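Local atomic coordinates of D-2-hydroxyacid dehydrogensase protein (PDB entry 4LSW), a protein that probably catalyses the NAD(P)-dependent interconversion of D-2-hydroxy acids and 2-keto acids. Residues R162-G166 and F167-I171; I244-A248 and D249-G253. One frame throughout, in Å; residues are numbered along the deposited sequence.

Interaction 1: residues R162-G166 and F167-I171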
loop_
_atom_site.group_PDB
_atom_site.type_symbol
_atom_site.label_atom_id
_atom_site.label_comp_id
_atom_site.label_asym_id
_atom_site.label_seq_id
_atom_site.Cartn_x
_atom_site.Cartn_y
_atom_site.Cartn_z
ATOM N N ARG A 162 13.491 10.910 -3.097
ATOM C CA ARG A 162 13.548 12.375 -3.025
ATOM C C ARG A 162 13.703 12.829 -1.582
ATOM O O ARG A 162 14.482 13.745 -1.288
ATOM C CB ARG A 162 12.314 13.013 -3.661
ATOM C CG ARG A 162 12.249 12.799 -5.168
ATOM C CD ARG A 162 10.988 13.401 -5.758
ATOM N NE ARG A 162 11.062 14.854 -5.723
ATOM C CZ ARG A 162 10.186 15.645 -5.112
ATOM N NH1 ARG A 162 9.133 15.132 -4.487
ATOM N NH2 ARG A 162 10.361 16.961 -5.141
ATOM N N ARG A 163 12.978 12.169 -0.683
ATOM C CA ARG A 163 13.064 12.488 0.744
ATOM C C ARG A 163 14.423 12.095 1.310
ATOM O O ARG A 163 14.997 12.816 2.125
ATOM C CB ARG A 163 11.932 11.813 1.528
ATOM C CG ARG A 163 10.573 12.477 1.310
ATOM C CD ARG A 163 9.480 11.430 1.318
ATOM N NE ARG A 163 8.173 12.061 1.179
ATOM C CZ ARG A 163 7.674 12.509 0.032
ATOM N NH1 ARG A 163 8.381 12.407 -1.092
ATOM N NH2 ARG A 163 6.474 13.071 0.007
ATOM N N LEU A 164 14.947 10.942 0.893
ATOM C CA LEU A 164 16.259 10.499 1.374
ATOM C C LEU A 164 17.380 11.438 0.931
ATOM O O LEU A 164 18.372 11.607 1.646
ATOM C CB LEU A 164 16.560 9.080 0.912
ATOM C CG LEU A 164 15.588 7.995 1.351
ATOM C CD1 LEU A 164 15.929 6.672 0.664
ATOM C CD2 LEU A 164 15.556 7.851 2.887
ATOM N N ALA A 165 17.237 12.039 -0.247
ATOM C CA ALA A 165 18.268 12.950 -0.751
ATOM C C ALA A 165 18.443 14.176 0.145
ATOM O O ALA A 165 19.547 14.711 0.248
ATOM C CB ALA A 165 17.960 13.368 -2.197
ATOM N N GLY A 166 17.363 14.610 0.791
ATOM C CA GLY A 166 17.427 15.741 1.708
ATOM C C GLY A 166 18.241 15.424 2.958
ATOM O O GLY A 166 18.711 16.340 3.653
ATOM N N PHE A 167 18.417 14.126 3.231
ATOM C CA PHE A 167 19.277 13.638 4.313
ATOM C C PHE A 167 20.695 13.291 3.828
ATOM O O PHE A 167 21.477 12.660 4.558
ATOM C CB PHE A 167 18.641 12.403 4.984
ATOM C CG PHE A 167 17.397 12.717 5.769
ATOM C CD1 PHE A 167 16.165 12.822 5.142
ATOM C CD2 PHE A 167 17.462 12.927 7.137
ATOM C CE1 PHE A 167 15.018 13.124 5.858
ATOM C CE2 PHE A 167 16.318 13.236 7.867
ATOM C CZ PHE A 167 15.090 13.331 7.229
ATOM N N ASP A 168 21.011 13.704 2.594
ATOM C CA ASP A 168 22.324 13.494 1.987
ATOM C C ASP A 168 22.727 12.035 1.957
ATOM O O ASP A 168 23.903 11.694 2.069
ATOM C CB ASP A 168 23.400 14.318 2.704
ATOM C CG ASP A 168 23.237 15.805 2.485
ATOM O OD1 ASP A 168 22.570 16.195 1.505
ATOM O OD2 ASP A 168 23.787 16.575 3.298
ATOM N N MET A 169 21.739 11.167 1.811
ATOM C CA MET A 169 22.064 9.757 1.749
ATOM C C MET A 169 22.653 9.375 0.398
ATOM O O MET A 169 22.438 10.063 -0.625
ATOM C CB MET A 169 20.848 8.906 2.112
ATOM C CG MET A 169 20.261 9.285 3.466
ATOM S SD MET A 169 19.044 8.129 4.080
ATOM C CE MET A 169 20.170 6.915 4.773
ATOM N N GLN A 170 23.441 8.300 0.419
ATOM C CA GLN A 170 23.978 7.697 -0.795
ATOM C C GLN A 170 22.934 6.700 -1.274
ATOM O O GLN A 170 22.724 5.658 -0.648
ATOM C CB GLN A 170 25.297 7.000 -0.481
ATOM C CG GLN A 170 26.286 7.888 0.280
ATOM C CD GLN A 170 27.421 7.096 0.901
ATOM O OE1 GLN A 170 28.223 6.472 0.198
ATOM N NE2 GLN A 170 27.491 7.109 2.230
ATOM N N ILE A 171 22.279 7.032 -2.380
ATOM C CA ILE A 171 21.075 6.329 -2.798
ATOM C C ILE A 171 21.304 5.455 -4.018
ATOM O O ILE A 171 21.823 5.907 -5.039
ATOM C CB ILE A 171 19.961 7.334 -3.096
ATOM C CG1 ILE A 171 19.683 8.137 -1.830
ATOM C CG2 ILE A 171 18.701 6.615 -3.575
ATOM C CD1 ILE A 171 18.985 9.452 -2.084
HETATM O O HOH W 1 19.993 17.889 1.981
#
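Leu164 and Met169 meet where helix 155-165 turns into strand 170-174, the second half of a Rossmann beta-alpha-beta unit that starts with strand 147-151. The two side chains lie across one another, methyl CD2 of Leu164 resting 3.7 Å from SD of Met169. The methionine chain runs extended as far as SD (chi2 -169°), which carries the sulfur to Leu164, and chi3 (82°) only turns the end methyl aside; such a flexible, unbranched thioether fits well against branched neighbours. Ile171, the first strand residue to face the helix, brings its CD1 to 3.9 Å from CB of Leu164 and 4.0 Å from CB of Ala165, whose small methyl is met by the end of the isoleucine side chain. Met112 of helix 101-116 and Phe202 of strand 200-203 also pack on Leu164.

Further out, the backbone reverses through a type I turn from Ala165 to Asp168, closed by Asp168 N to Ala165 O at 2.9 Å. Leu164 O takes Phe167 N at 3.0 Å and, weakly, Met169 N. The Phe167 ring presents its edge to the helix end: Arg163 O lies in the ring plane, 3.2 Å from CD1, where the slightly positive ring hydrogens suit a carbonyl. Arg163 itself reaches away to Asp106 and Glu159. At the polar rim, a water donates to Gly166 O at 2.6 Å and to OD1 of Asp168 at 3.1 Å.

Interaction 2: residues I244-A248 and D249-G253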
loop_
_atom_site.group_PDB
_atom_site.type_symbol
_atom_site.label_atom_id
_atom_site.label_comp_id
_atom_site.label_asym_id
_atom_site.label_seq_id
_atom_site.Cartn_x
_atom_site.Cartn_y
_atom_site.Cartn_z
ATOM N N ILE A 244 11.826 -13.343 9.930
ATOM C CA ILE A 244 11.769 -13.576 11.362
ATOM C C ILE A 244 13.016 -14.303 11.872
ATOM O O ILE A 244 13.602 -13.910 12.875
ATOM C CB ILE A 244 10.480 -14.333 11.735
ATOM C CG1 ILE A 244 9.280 -13.403 11.524
ATOM C CG2 ILE A 244 10.525 -14.784 13.177
ATOM C CD1 ILE A 244 7.940 -14.107 11.515
ATOM N N ALA A 245 13.437 -15.350 11.163
ATOM C CA ALA A 245 14.628 -16.085 11.562
ATOM C C ALA A 245 15.877 -15.204 11.553
ATOM O O ALA A 245 16.720 -15.295 12.442
ATOM C CB ALA A 245 14.829 -17.293 10.667
ATOM N N ALA A 246 15.988 -14.349 10.541
ATOM C CA ALA A 246 17.155 -13.479 10.434
ATOM C C ALA A 246 17.180 -12.419 11.539
ATOM O O ALA A 246 18.242 -12.112 12.079
ATOM C CB ALA A 246 17.218 -12.834 9.073
ATOM N N LEU A 247 16.020 -11.866 11.872
ATOM C CA LEU A 247 15.944 -10.906 12.973
ATOM C C LEU A 247 16.274 -11.564 14.306
ATOM O O LEU A 247 16.976 -10.984 15.134
ATOM C CB LEU A 247 14.568 -10.239 13.026
ATOM C CG LEU A 247 14.306 -9.251 11.892
ATOM C CD1 LEU A 247 12.826 -8.998 11.696
ATOM C CD2 LEU A 247 15.029 -7.941 12.172
ATOM N N ALA A 248 15.775 -12.784 14.500
ATOM C CA ALA A 248 16.053 -13.535 15.719
ATOM C C ALA A 248 17.541 -13.853 15.870
ATOM O O ALA A 248 18.080 -13.785 16.977
ATOM C CB ALA A 248 15.222 -14.827 15.746
ATOM N N ASP A 249 18.189 -14.188 14.753
ATOM C CA ASP A 249 19.591 -14.619 14.718
ATOM C C ASP A 249 20.594 -13.476 14.767
ATOM O O ASP A 249 21.782 -13.692 15.012
ATOM C CB ASP A 249 19.891 -15.370 13.415
ATOM C CG ASP A 249 19.323 -16.765 13.386
ATOM O OD1 ASP A 249 18.843 -17.256 14.432
ATOM O OD2 ASP A 249 19.383 -17.369 12.294
ATOM N N GLY A 250 20.129 -12.266 14.479
ATOM C CA GLY A 250 21.032 -11.140 14.338
ATOM C C GLY A 250 21.635 -11.011 12.946
ATOM O O GLY A 250 22.493 -10.163 12.722
ATOM N N ARG A 251 21.191 -11.850 12.011
ATOM C CA ARG A 251 21.638 -11.748 10.626
ATOM C C ARG A 251 21.087 -10.494 9.928
ATOM O O ARG A 251 21.678 -10.004 8.963
ATOM C CB ARG A 251 21.283 -13.012 9.831
ATOM C CG ARG A 251 22.160 -14.217 10.149
ATOM C CD ARG A 251 21.771 -15.458 9.343
ATOM N NE ARG A 251 20.520 -16.040 9.831
ATOM C CZ ARG A 251 19.405 -16.166 9.116
ATOM N NH1 ARG A 251 18.322 -16.689 9.682
ATOM N NH2 ARG A 251 19.358 -15.790 7.848
ATOM N N LEU A 252 19.951 -9.999 10.411
ATOM C CA LEU A 252 19.422 -8.699 9.998
ATOM C C LEU A 252 19.330 -7.850 11.242
ATOM O O LEU A 252 18.857 -8.315 12.281
ATOM C CB LEU A 252 18.030 -8.831 9.382
ATOM C CG LEU A 252 17.407 -7.477 8.984
ATOM C CD1 LEU A 252 18.276 -6.765 7.948
ATOM C CD2 LEU A 252 16.015 -7.685 8.468
ATOM N N GLY A 253 19.754 -6.596 11.129
ATOM C CA GLY A 253 19.777 -5.699 12.272
ATOM C C GLY A 253 18.417 -5.302 12.812
ATOM O O GLY A 253 18.193 -5.362 14.027
#
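Apolar contact joins Leu247 to Leu252: the two side chains run side by side in the same direction, their CD2 methyls 3.8 Å apart. Ala246 CB meets Leu252 CB beside them, and Ile220 of helix 217-223 touches Ala246 and Leu252. An alanine here lets the returning chain lie close to the helix.

The charged contact is the salt bridge of Arg251 to Asp249. The guanidinium grips OD2 side-on, NH1 at 2.9 Å and NE at 3.0 Å; NE uses the anti lone pair, whereas NH1 comes from above the carboxylate plane. A bend at chi3 (-73°) folds the arginine back over the helix, and CA of Ala246 sits over one guanidinium face, 3.5 Å above its plane. NH2 pairs with Glu221, so acids at two places probably limit the rotation of the group.

Backbone bonds end the helix. Asp249 N still makes a helical bond to Ala245 O at 3.0 Å, and Leu252 N returns to Ala246 O at 3.2 Å. Gly250 adopts positive phi (85°), a conformation in which a side chain would press on the preceding carbonyl. It forms a C-terminal glycine stop after helix 240-249, opening the loop to strand 254-257 of the Rossmann-type sheet.

From the N terminus, the chain first lays down five strands of the other sheet, whose sixth, 313-315, is added only at the C terminus; helix 101-116 then leads towards the seven-stranded parallel sheet of the NAD-binding region. Interaction 1 closes the turn between helix 155-165 and strand 170-174, next to strand 147-151. Three more strands and their helices follow; then interaction 2 closes the start of the loop after helix 240-249. The two contacts lie in series, neither nested nor crossed, with centres 26 Å apart. Interaction 1 ties helix 155-165 to strand 170-174, whereas interaction 2 ties the end of helix 240-249 to the loop that leads to strand 254-257, near the other end of the sheet.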